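Local coordinates for protein putative fimbrium tip subunit Fim1C (Bacteroides ovatus, PDB 4EPS) that is probably a component of the fimbrium tip, the end piece of filamentous cell-surface appendages that mediate cell adhesion and biofilm formation, at residues D108-L113 with L134-A139; P167-I172 with K262-H267; Q352-W357 with S393-L398. All blocks are in the same frame, centred on the assembly; numbering follows the deposited sequence.

In the fold
The three contacts follow one another along the chain, each closing before the next begins. Contact 1 lies within the fimbrillin-like region and sets the start of helix 111-115 against strand 135-145. That strand pairs antiparallel with strand 148-174, whose far part runs parallel to strand 261-267 in contact 2, so the long strand links the two sites although their centres are about 46 Å apart. Contact 3 joins helices 354-359 and 389-403. Its centre is about 38 Å from that of contact 2 and about 58 Å from that of contact 1, on the opposite side of the chain's centre from contact 1. None touches another, as expected in an elongated molecule, and contact 2 alone reaches the second subunit.

Contact 1 (D108-L113 with L134-A139); sequences DFFAPL and LMTSNA
In the fimbrillin-like region, a type I beta turn from Asp-108 to Ala-111 leads into helix 111-115 and lays Phe-110, the helix N-cap residue, against Thr-136 of strand 135-145. The ring of Phe-110 meets the threonine obliquely, CD2 lying 3.6 Å from CB of Thr-136, while the methyl CG2 of Thr-136 sits 3.7 Å from CB of Phe-110. The Ser-137 carbonyl oxygen approaches the ring edge, near its plane, and CD2 of Phe-109 covers one face. One helical turn on, Leu-113 and Leu-134 touch through single methyls, CD2 to CD1 at 3.6 Å; in both leucines CG stands anti to the backbone N (chi1 177° and 176°), which sends the branches across the gap. Asp-108 closes an Asx turn, its OD1 accepting from N of Phe-110 at 3.3 Å. A water donates to OD1 of Asp-108 and to O of Ser-137, at 3.0 Å each. Arg-158 of the adjoining strand takes up OD2 of Asp-108 in a salt bridge and OG1 of Thr-136 in a hydrogen bond. No direct hydrogen bond joins the segments: carbon atoms of Phe-110, Thr-136 and the leucines make the contact, while water and the shared arginine tie their polar groups together.

Contact 2 (P167-I172 with K262-H267); sequences PSTRYI and KEVTHH. With SO4 (sulfate ion), chain F.
Lys-262 donates through NZ to OG1 of Thr-169 at 2.7 Å, a bond made possible by a bend at the end of the lysine chain (chi4 -67°) that folds the ammonium back over the neighbouring strand. On the other face of the sheet Arg-170 and Glu-263 run side by side in a salt bridge, NH1 to OE2 at 3.4 Å; the hydrogen bond within it is weak, and the oxygen comes to the guanidinium edge with the two planes 85° apart. Glu-263 OE2 also bonds Tyr-261 OH, and CG1 of Ile-172 lies over one guanidinium face. Five backbone bonds join the strands, among them Val-264 N to Arg-170 O at 2.8 Å. The methyl CG2 of Thr-169 packs 3.7 Å from CG2 of Val-264, which stands 3.8 Å from the centroid of the Tyr-171 ring, a CH-pi contact over its face; CB of His-266 meets the ring edge. With an alanine at Thr-169, the Lys-262 ammonium is likely to lose this hydroxyl partner, and a gap would probably open beside the methyls of Val-264. Where the strand ends, His-267 donates through NE2 to O1 of a sulfate, probably from the crystallisation liquor, that Ser-282 and Asn-284 of the second subunit also hold. Its ND1 is hydrogen-bonded to ND1 of His-267 of the second subunit, and ND1 of His-266 to Glu-177 of that subunit. The register is that of a twisted parallel beta ladder, the axes 31° apart, in which strand 261-267 flanks strand 148-174 and ends at the dimer interface.

Contact 3 (Q352-W357 with S393-L398); sequences QSIHDW and SEVLDL
Ile-354 and Leu-396 meet methyl to methyl, CD1 to CD1 at 3.6 Å, their side chains crossing at about a right angle. Equally close is the approach of Trp-357, whose six-membered ring pushes its far corner, CH2, to within 3.6 Å of C of Leu-398. CB of the same leucine lies at the indole edge, in its plane, 4.0 Å from CH2 of Trp-357. The tryptophan reaches this far because its CG stands anti to the backbone N (chi1 163°), directing the indole at the other helix. Between these two points the fit is slacker: CG1 of Val-395 remains 4.3 Å from CG2 of Ile-354 and 4.5 Å from CZ3 of Trp-357. The arrangement is a helix-helix packing in which the first turn of helix 354-359 rests on the middle of helix 389-403. Ser-353 is the N-cap of the shorter helix, its OG accepting from N of Asp-356 at 2.9 Å, and Glu-474 receives the backbone N-H groups of Ile-354 and His-355. Tyr-399 and Phe-403, further along the long helix, each meet the indole edge-to-face, so Trp-357 is held by aromatic rings as well as by Leu-398. Asp-356 and Asp-397 are exposed, on the solvent side away from this apolar seam; both carboxylate oxygens of Asp-397 bond glycerol, probably from the crystallisation liquor, OD1 only weakly, and Ser-393 OG shares the glycerol bound to OD2.

Contact 1 (D108-L113 with L134-A139)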
loop_
_atom_site.group_PDB
_atom_site.type_symbol
_atom_site.label_atom_id
_atom_site.label_comp_id
_atom_site.label_asym_id
_atom_site.label_seq_id
_atom_site.Cartn_x
_atom_site.Cartn_y
_atom_site.Cartn_z
ATOM N N ASP A 108 14.638 -59.021 -4.308
ATOM C CA ASP A 108 13.721 -58.107 -3.615
ATOM C C ASP A 108 12.771 -58.928 -2.738
ATOM O O ASP A 108 11.783 -59.477 -3.233
ATOM C CB ASP A 108 12.962 -57.220 -4.628
ATOM C CG ASP A 108 11.911 -56.278 -4.043
ATOM O OD1 ASP A 108 11.871 -56.118 -2.795
ATOM O OD2 ASP A 108 11.112 -55.734 -4.821
ATOM N N PHE A 109 13.066 -59.000 -1.420
ATOM C CA PHE A 109 12.275 -59.804 -0.479
ATOM C C PHE A 109 10.778 -59.444 -0.457
ATOM O O PHE A 109 9.961 -60.326 -0.219
ATOM C CB PHE A 109 12.847 -59.677 0.936
ATOM C CG PHE A 109 12.212 -60.547 2.003
ATOM C CD1 PHE A 109 12.509 -61.905 2.087
ATOM C CD2 PHE A 109 11.378 -59.993 2.968
ATOM C CE1 PHE A 109 11.950 -62.702 3.090
ATOM C CE2 PHE A 109 10.845 -60.782 3.996
ATOM C CZ PHE A 109 11.137 -62.134 4.054
ATOM N N PHE A 110 10.420 -58.156 -0.645
ATOM C CA PHE A 110 9.006 -57.777 -0.590
ATOM C C PHE A 110 8.376 -57.535 -1.992
ATOM O O PHE A 110 7.307 -56.917 -2.083
ATOM C CB PHE A 110 8.832 -56.530 0.290
ATOM C CG PHE A 110 9.134 -56.746 1.759
ATOM C CD1 PHE A 110 8.262 -57.472 2.570
ATOM C CD2 PHE A 110 10.251 -56.162 2.347
ATOM C CE1 PHE A 110 8.514 -57.627 3.943
ATOM C CE2 PHE A 110 10.510 -56.321 3.715
ATOM C CZ PHE A 110 9.633 -57.039 4.507
ATOM N N ALA A 111 9.014 -58.039 -3.067
ATOM C CA ALA A 111 8.486 -57.893 -4.436
ATOM C C ALA A 111 6.992 -58.336 -4.544
ATOM O O ALA A 111 6.212 -57.541 -5.087
ATOM C CB ALA A 111 9.344 -58.665 -5.437
ATOM N N PRO A 112 6.536 -59.506 -3.996
ATOM C CA PRO A 112 5.103 -59.869 -4.136
ATOM C C PRO A 112 4.156 -58.968 -3.339
ATOM O O PRO A 112 3.036 -58.724 -3.773
ATOM C CB PRO A 112 5.044 -61.309 -3.608
ATOM C CG PRO A 112 6.482 -61.806 -3.669
ATOM C CD PRO A 112 7.283 -60.596 -3.325
ATOM N N LEU A 113 4.590 -58.481 -2.170
ATOM C CA LEU A 113 3.775 -57.556 -1.363
ATOM C C LEU A 113 3.507 -56.289 -2.176
ATOM O O LEU A 113 2.360 -55.866 -2.294
ATOM C CB LEU A 113 4.501 -57.235 -0.046
ATOM C CG LEU A 113 3.846 -56.226 0.903
ATOM C CD1 LEU A 113 2.471 -56.734 1.420
ATOM C CD2 LEU A 113 4.807 -55.900 2.057
ATOM N N LEU A 134 2.654 -48.061 1.557
ATOM C CA LEU A 134 3.556 -49.198 1.718
ATOM C C LEU A 134 5.035 -48.764 1.708
ATOM O O LEU A 134 5.490 -48.061 0.799
ATOM C CB LEU A 134 3.286 -50.243 0.610
ATOM C CG LEU A 134 4.231 -51.459 0.583
ATOM C CD1 LEU A 134 4.052 -52.346 1.828
ATOM C CD2 LEU A 134 3.981 -52.318 -0.671
HETATM N N MSE A 135 5.771 -49.209 2.741
HETATM C CA MSE A 135 7.203 -48.927 2.919
HETATM C C MSE A 135 7.932 -50.185 3.279
HETATM O O MSE A 135 7.440 -50.959 4.106
HETATM C CB MSE A 135 7.434 -47.901 4.036
HETATM C CG MSE A 135 6.891 -46.537 3.751
HETATM SE SE MSE A 135 7.273 -45.492 5.343
HETATM C CE MSE A 135 5.510 -44.840 5.635
ATOM N N THR A 136 9.106 -50.414 2.684
ATOM C CA THR A 136 9.859 -51.635 2.981
ATOM C C THR A 136 11.342 -51.362 3.165
ATOM O O THR A 136 11.860 -50.372 2.654
ATOM C CB THR A 136 9.693 -52.647 1.815
ATOM O OG1 THR A 136 10.219 -52.051 0.617
ATOM C CG2 THR A 136 8.227 -53.101 1.608
ATOM N N SER A 137 12.029 -52.293 3.815
ATOM C CA SER A 137 13.484 -52.259 3.971
ATOM C C SER A 137 14.135 -53.310 3.083
ATOM O O SER A 137 13.484 -54.269 2.653
ATOM C CB SER A 137 13.875 -52.521 5.432
ATOM O OG SER A 137 13.958 -53.917 5.692
ATOM N N ASN A 138 15.443 -53.189 2.896
ATOM C CA ASN A 138 16.235 -54.242 2.269
ATOM C C ASN A 138 16.862 -55.032 3.429
ATOM O O ASN A 138 16.488 -54.775 4.576
ATOM C CB ASN A 138 17.249 -53.666 1.283
ATOM C CG ASN A 138 16.587 -53.264 -0.011
ATOM O OD1 ASN A 138 15.725 -53.963 -0.559
ATOM N ND2 ASN A 138 16.936 -52.114 -0.505
ATOM N N ALA A 139 17.720 -56.021 3.145
ATOM C CA ALA A 139 18.389 -56.869 4.137
ATOM C C ALA A 139 19.218 -55.997 5.097
ATOM O O ALA A 139 20.066 -55.221 4.653
ATOM C CB ALA A 139 19.280 -57.893 3.435
HETATM O O HOH W 1 12.537 -55.444 0.093
HETATM O O HOH W 2 15.243 -57.304 -0.370
#

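Contact 2 (P167-I172 with K262-H267)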
loop_
_atom_site.group_PDB
_atom_site.type_symbol
_atom_site.label_atom_id
_atom_site.label_comp_id
_atom_site.label_asym_id
_atom_site.label_seq_id
_atom_site.Cartn_x
_atom_site.Cartn_y
_atom_site.Cartn_z
ATOM N N PRO A 167 -3.874 -22.597 -7.075
ATOM C CA PRO A 167 -3.538 -21.192 -6.800
ATOM C C PRO A 167 -4.139 -20.719 -5.468
ATOM O O PRO A 167 -5.216 -21.155 -5.053
ATOM C CB PRO A 167 -4.160 -20.422 -7.973
ATOM C CG PRO A 167 -5.150 -21.322 -8.571
ATOM C CD PRO A 167 -4.738 -22.727 -8.281
ATOM N N SER A 168 -3.382 -19.896 -4.750
ATOM C CA SER A 168 -3.835 -19.303 -3.489
ATOM C C SER A 168 -3.234 -17.910 -3.390
ATOM O O SER A 168 -2.230 -17.630 -4.046
ATOM C CB SER A 168 -3.480 -20.166 -2.282
ATOM O OG SER A 168 -2.081 -20.355 -2.122
ATOM N N THR A 169 -3.871 -17.023 -2.623
ATOM C CA THR A 169 -3.385 -15.648 -2.526
ATOM C C THR A 169 -3.360 -15.167 -1.089
ATOM O O THR A 169 -4.400 -15.073 -0.449
ATOM C CB THR A 169 -4.261 -14.701 -3.364
ATOM O OG1 THR A 169 -4.304 -15.171 -4.697
ATOM C CG2 THR A 169 -3.727 -13.220 -3.350
ATOM N N ARG A 170 -2.176 -14.858 -0.590
ATOM C CA ARG A 170 -2.093 -14.241 0.721
ATOM C C ARG A 170 -2.423 -12.748 0.552
ATOM O O ARG A 170 -1.896 -12.097 -0.353
ATOM C CB ARG A 170 -0.707 -14.432 1.346
ATOM C CG ARG A 170 -0.528 -13.567 2.591
ATOM C CD ARG A 170 0.870 -13.582 3.101
ATOM N NE ARG A 170 0.935 -12.910 4.401
ATOM C CZ ARG A 170 2.067 -12.690 5.056
ATOM N NH1 ARG A 170 3.229 -13.053 4.527
ATOM N NH2 ARG A 170 2.050 -12.083 6.236
ATOM N N TYR A 171 -3.310 -12.224 1.399
ATOM C CA TYR A 171 -3.605 -10.795 1.430
ATOM C C TYR A 171 -2.918 -10.184 2.627
ATOM O O TYR A 171 -3.120 -10.637 3.750
ATOM C CB TYR A 171 -5.123 -10.515 1.521
ATOM C CG TYR A 171 -5.851 -10.680 0.214
ATOM C CD1 TYR A 171 -6.174 -11.945 -0.272
ATOM C CD2 TYR A 171 -6.203 -9.572 -0.555
ATOM C CE1 TYR A 171 -6.810 -12.106 -1.498
ATOM C CE2 TYR A 171 -6.852 -9.723 -1.781
ATOM C CZ TYR A 171 -7.165 -10.997 -2.238
ATOM O OH TYR A 171 -7.785 -11.196 -3.442
ATOM N N ILE A 172 -2.082 -9.191 2.393
ATOM C CA ILE A 172 -1.516 -8.387 3.482
ATOM C C ILE A 172 -2.442 -7.158 3.526
ATOM O O ILE A 172 -2.333 -6.275 2.678
ATOM C CB ILE A 172 -0.026 -8.046 3.259
ATOM C CG1 ILE A 172 0.843 -9.350 3.234
ATOM C CG2 ILE A 172 0.485 -7.038 4.315
ATOM C CD1 ILE A 172 2.161 -9.222 2.431
ATOM N N LYS A 262 0.704 -17.027 -4.107
ATOM C CA LYS A 262 1.231 -15.691 -4.404
ATOM C C LYS A 262 0.787 -14.744 -3.282
ATOM O O LYS A 262 -0.111 -15.098 -2.510
ATOM C CB LYS A 262 0.805 -15.180 -5.794
ATOM C CG LYS A 262 -0.639 -14.667 -5.865
ATOM C CD LYS A 262 -0.961 -14.169 -7.273
ATOM C CE LYS A 262 -2.174 -13.264 -7.313
ATOM N NZ LYS A 262 -3.431 -13.994 -6.988
ATOM N N GLU A 263 1.425 -13.561 -3.179
ATOM C CA GLU A 263 1.069 -12.591 -2.131
ATOM C C GLU A 263 0.705 -11.253 -2.737
ATOM O O GLU A 263 1.331 -10.820 -3.715
ATOM C CB GLU A 263 2.250 -12.378 -1.152
ATOM C CG GLU A 263 2.777 -13.634 -0.465
ATOM C CD GLU A 263 3.707 -13.394 0.718
ATOM O OE1 GLU A 263 4.167 -12.241 0.894
ATOM O OE2 GLU A 263 3.915 -14.344 1.511
ATOM N N VAL A 264 -0.315 -10.593 -2.168
ATOM C CA VAL A 264 -0.722 -9.255 -2.597
ATOM C C VAL A 264 -0.928 -8.358 -1.368
ATOM O O VAL A 264 -1.078 -8.840 -0.252
ATOM C CB VAL A 264 -2.017 -9.234 -3.487
ATOM C CG1 VAL A 264 -1.880 -10.088 -4.754
ATOM C CG2 VAL A 264 -3.264 -9.628 -2.688
ATOM N N THR A 265 -0.976 -7.059 -1.602
ATOM C CA THR A 265 -1.309 -6.123 -0.526
ATOM C C THR A 265 -2.620 -5.453 -0.887
ATOM O O THR A 265 -2.926 -5.268 -2.062
ATOM C CB THR A 265 -0.211 -5.091 -0.216
ATOM O OG1 THR A 265 0.039 -4.292 -1.372
ATOM C CG2 THR A 265 1.059 -5.720 0.346
ATOM N N HIS A 266 -3.403 -5.098 0.128
ATOM C CA HIS A 266 -4.694 -4.495 -0.150
ATOM C C HIS A 266 -5.117 -3.561 0.963
ATOM O O HIS A 266 -5.164 -3.963 2.125
ATOM C CB HIS A 266 -5.780 -5.591 -0.365
ATOM C CG HIS A 266 -7.152 -5.021 -0.611
ATOM N ND1 HIS A 266 -7.490 -4.443 -1.836
ATOM C CD2 HIS A 266 -8.201 -4.891 0.242
ATOM C CE1 HIS A 266 -8.739 -3.991 -1.697
ATOM N NE2 HIS A 266 -9.212 -4.229 -0.462
ATOM N N HIS A 267 -5.490 -2.338 0.597
ATOM C CA HIS A 267 -6.067 -1.369 1.556
ATOM C C HIS A 267 -7.488 -1.817 1.893
ATOM O O HIS A 267 -8.401 -1.658 1.075
ATOM C CB HIS A 267 -6.061 0.065 0.993
ATOM C CG HIS A 267 -6.719 1.079 1.913
ATOM N ND1 HIS A 267 -7.148 2.301 1.432
ATOM C CD2 HIS A 267 -6.938 1.034 3.256
ATOM C CE1 HIS A 267 -7.655 2.953 2.481
ATOM N NE2 HIS A 267 -7.559 2.230 3.598
HETATM S S SO4 F . -7.888 4.341 6.525
HETATM O O1 SO4 F . -8.768 4.203 5.371
HETATM O O2 SO4 F . -7.308 5.671 6.478
HETATM O O3 SO4 F . -8.699 4.206 7.724
HETATM O O4 SO4 F . -6.822 3.406 6.516
#

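Contact 3 (Q352-W357 with S393-L398)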
loop_
_atom_site.group_PDB
_atom_site.type_symbol
_atom_site.label_atom_id
_atom_site.label_comp_id
_atom_site.label_asym_id
_atom_site.label_seq_id
_atom_site.Cartn_x
_atom_site.Cartn_y
_atom_site.Cartn_z
ATOM N N GLN A 352 -38.689 -20.038 29.685
ATOM C CA GLN A 352 -37.449 -19.605 30.298
ATOM C C GLN A 352 -36.560 -19.006 29.188
ATOM O O GLN A 352 -36.302 -19.671 28.179
ATOM C CB GLN A 352 -36.792 -20.792 31.008
ATOM C CG GLN A 352 -35.364 -20.555 31.461
ATOM C CD GLN A 352 -34.671 -21.843 31.821
ATOM O OE1 GLN A 352 -34.497 -22.749 30.989
ATOM N NE2 GLN A 352 -34.177 -21.909 33.043
ATOM N N SER A 353 -36.107 -17.746 29.366
ATOM C CA SER A 353 -35.242 -17.090 28.369
ATOM C C SER A 353 -33.932 -17.842 28.213
ATOM O O SER A 353 -33.558 -18.615 29.097
ATOM C CB SER A 353 -34.957 -15.644 28.772
ATOM O OG SER A 353 -34.175 -15.587 29.956
ATOM N N ILE A 354 -33.215 -17.597 27.112
ATOM C CA ILE A 354 -31.899 -18.208 26.900
ATOM C C ILE A 354 -30.957 -17.709 28.010
ATOM O O ILE A 354 -30.149 -18.473 28.522
ATOM C CB ILE A 354 -31.379 -17.882 25.476
ATOM C CG1 ILE A 354 -32.288 -18.559 24.422
ATOM C CG2 ILE A 354 -29.913 -18.337 25.305
ATOM C CD1 ILE A 354 -32.475 -17.764 23.240
ATOM N N HIS A 355 -31.075 -16.424 28.380
ATOM C CA HIS A 355 -30.297 -15.858 29.477
ATOM C C HIS A 355 -30.530 -16.645 30.788
ATOM O O HIS A 355 -29.567 -17.065 31.446
ATOM C CB HIS A 355 -30.661 -14.380 29.700
ATOM C CG HIS A 355 -30.038 -13.839 30.939
ATOM N ND1 HIS A 355 -28.671 -13.665 31.033
ATOM C CD2 HIS A 355 -30.611 -13.521 32.126
ATOM C CE1 HIS A 355 -28.458 -13.191 32.248
ATOM N NE2 HIS A 355 -29.594 -13.115 32.950
ATOM N N ASP A 356 -31.802 -16.823 31.164
ATOM C CA ASP A 356 -32.147 -17.524 32.405
ATOM C C ASP A 356 -31.628 -18.962 32.376
ATOM O O ASP A 356 -31.060 -19.407 33.381
ATOM C CB ASP A 356 -33.654 -17.472 32.688
ATOM C CG ASP A 356 -34.157 -16.139 33.229
ATOM O OD1 ASP A 356 -33.315 -15.269 33.573
ATOM O OD2 ASP A 356 -35.387 -15.950 33.278
ATOM N N TRP A 357 -31.727 -19.653 31.214
ATOM C CA TRP A 357 -31.167 -21.005 31.087
ATOM C C TRP A 357 -29.658 -20.968 31.277
ATOM O O TRP A 357 -29.106 -21.777 32.025
ATOM C CB TRP A 357 -31.490 -21.654 29.717
ATOM C CG TRP A 357 -30.604 -22.837 29.411
ATOM C CD1 TRP A 357 -30.664 -24.076 29.985
ATOM C CD2 TRP A 357 -29.455 -22.850 28.546
ATOM N NE1 TRP A 357 -29.651 -24.876 29.493
ATOM C CE2 TRP A 357 -28.897 -24.149 28.609
ATOM C CE3 TRP A 357 -28.851 -21.893 27.709
ATOM C CZ2 TRP A 357 -27.756 -24.510 27.876
ATOM C CZ3 TRP A 357 -27.705 -22.246 27.006
ATOM C CH2 TRP A 357 -27.167 -23.538 27.097
ATOM N N SER A 393 -23.976 -16.663 18.825
ATOM C CA SER A 393 -24.186 -17.856 17.993
ATOM C C SER A 393 -23.722 -19.113 18.740
ATOM O O SER A 393 -24.425 -20.124 18.741
ATOM C CB SER A 393 -23.434 -17.727 16.671
ATOM O OG SER A 393 -23.848 -18.744 15.776
ATOM N N GLU A 394 -22.547 -19.040 19.404
ATOM C CA GLU A 394 -22.019 -20.184 20.150
ATOM C C GLU A 394 -22.898 -20.497 21.367
ATOM O O GLU A 394 -23.096 -21.673 21.660
ATOM C CB GLU A 394 -20.556 -19.982 20.561
ATOM C CG GLU A 394 -19.611 -20.254 19.392
ATOM C CD GLU A 394 -18.222 -20.737 19.767
ATOM O OE1 GLU A 394 -17.889 -20.736 20.975
ATOM O OE2 GLU A 394 -17.440 -21.059 18.845
ATOM N N VAL A 395 -23.459 -19.469 22.044
ATOM C CA VAL A 395 -24.349 -19.708 23.196
ATOM C C VAL A 395 -25.650 -20.349 22.694
ATOM O O VAL A 395 -26.142 -21.293 23.317
ATOM C CB VAL A 395 -24.615 -18.443 24.050
ATOM C CG1 VAL A 395 -25.604 -18.750 25.184
ATOM C CG2 VAL A 395 -23.307 -17.892 24.613
ATOM N N LEU A 396 -26.171 -19.884 21.547
ATOM C CA LEU A 396 -27.384 -20.466 20.987
ATOM C C LEU A 396 -27.163 -21.932 20.541
ATOM O O LEU A 396 -28.096 -22.735 20.624
ATOM C CB LEU A 396 -27.914 -19.641 19.827
ATOM C CG LEU A 396 -29.445 -19.511 19.782
ATOM C CD1 LEU A 396 -29.952 -18.572 20.856
ATOM C CD2 LEU A 396 -29.894 -18.938 18.465
ATOM N N ASP A 397 -25.937 -22.270 20.095
ATOM C CA ASP A 397 -25.574 -23.645 19.706
ATOM C C ASP A 397 -25.575 -24.535 20.946
ATOM O O ASP A 397 -26.115 -25.647 20.894
ATOM C CB ASP A 397 -24.209 -23.684 19.002
ATOM C CG ASP A 397 -24.231 -23.203 17.566
ATOM O OD1 ASP A 397 -25.342 -22.991 17.021
ATOM O OD2 ASP A 397 -23.136 -23.050 16.976
ATOM N N LEU A 398 -25.049 -24.015 22.080
ATOM C CA LEU A 398 -25.053 -24.724 23.363
ATOM C C LEU A 398 -26.494 -24.963 23.826
ATOM O O LEU A 398 -26.803 -26.057 24.311
ATOM C CB LEU A 398 -24.255 -23.962 24.432
ATOM C CG LEU A 398 -22.743 -23.893 24.248
ATOM C CD1 LEU A 398 -22.128 -22.981 25.289
ATOM C CD2 LEU A 398 -22.107 -25.266 24.356
#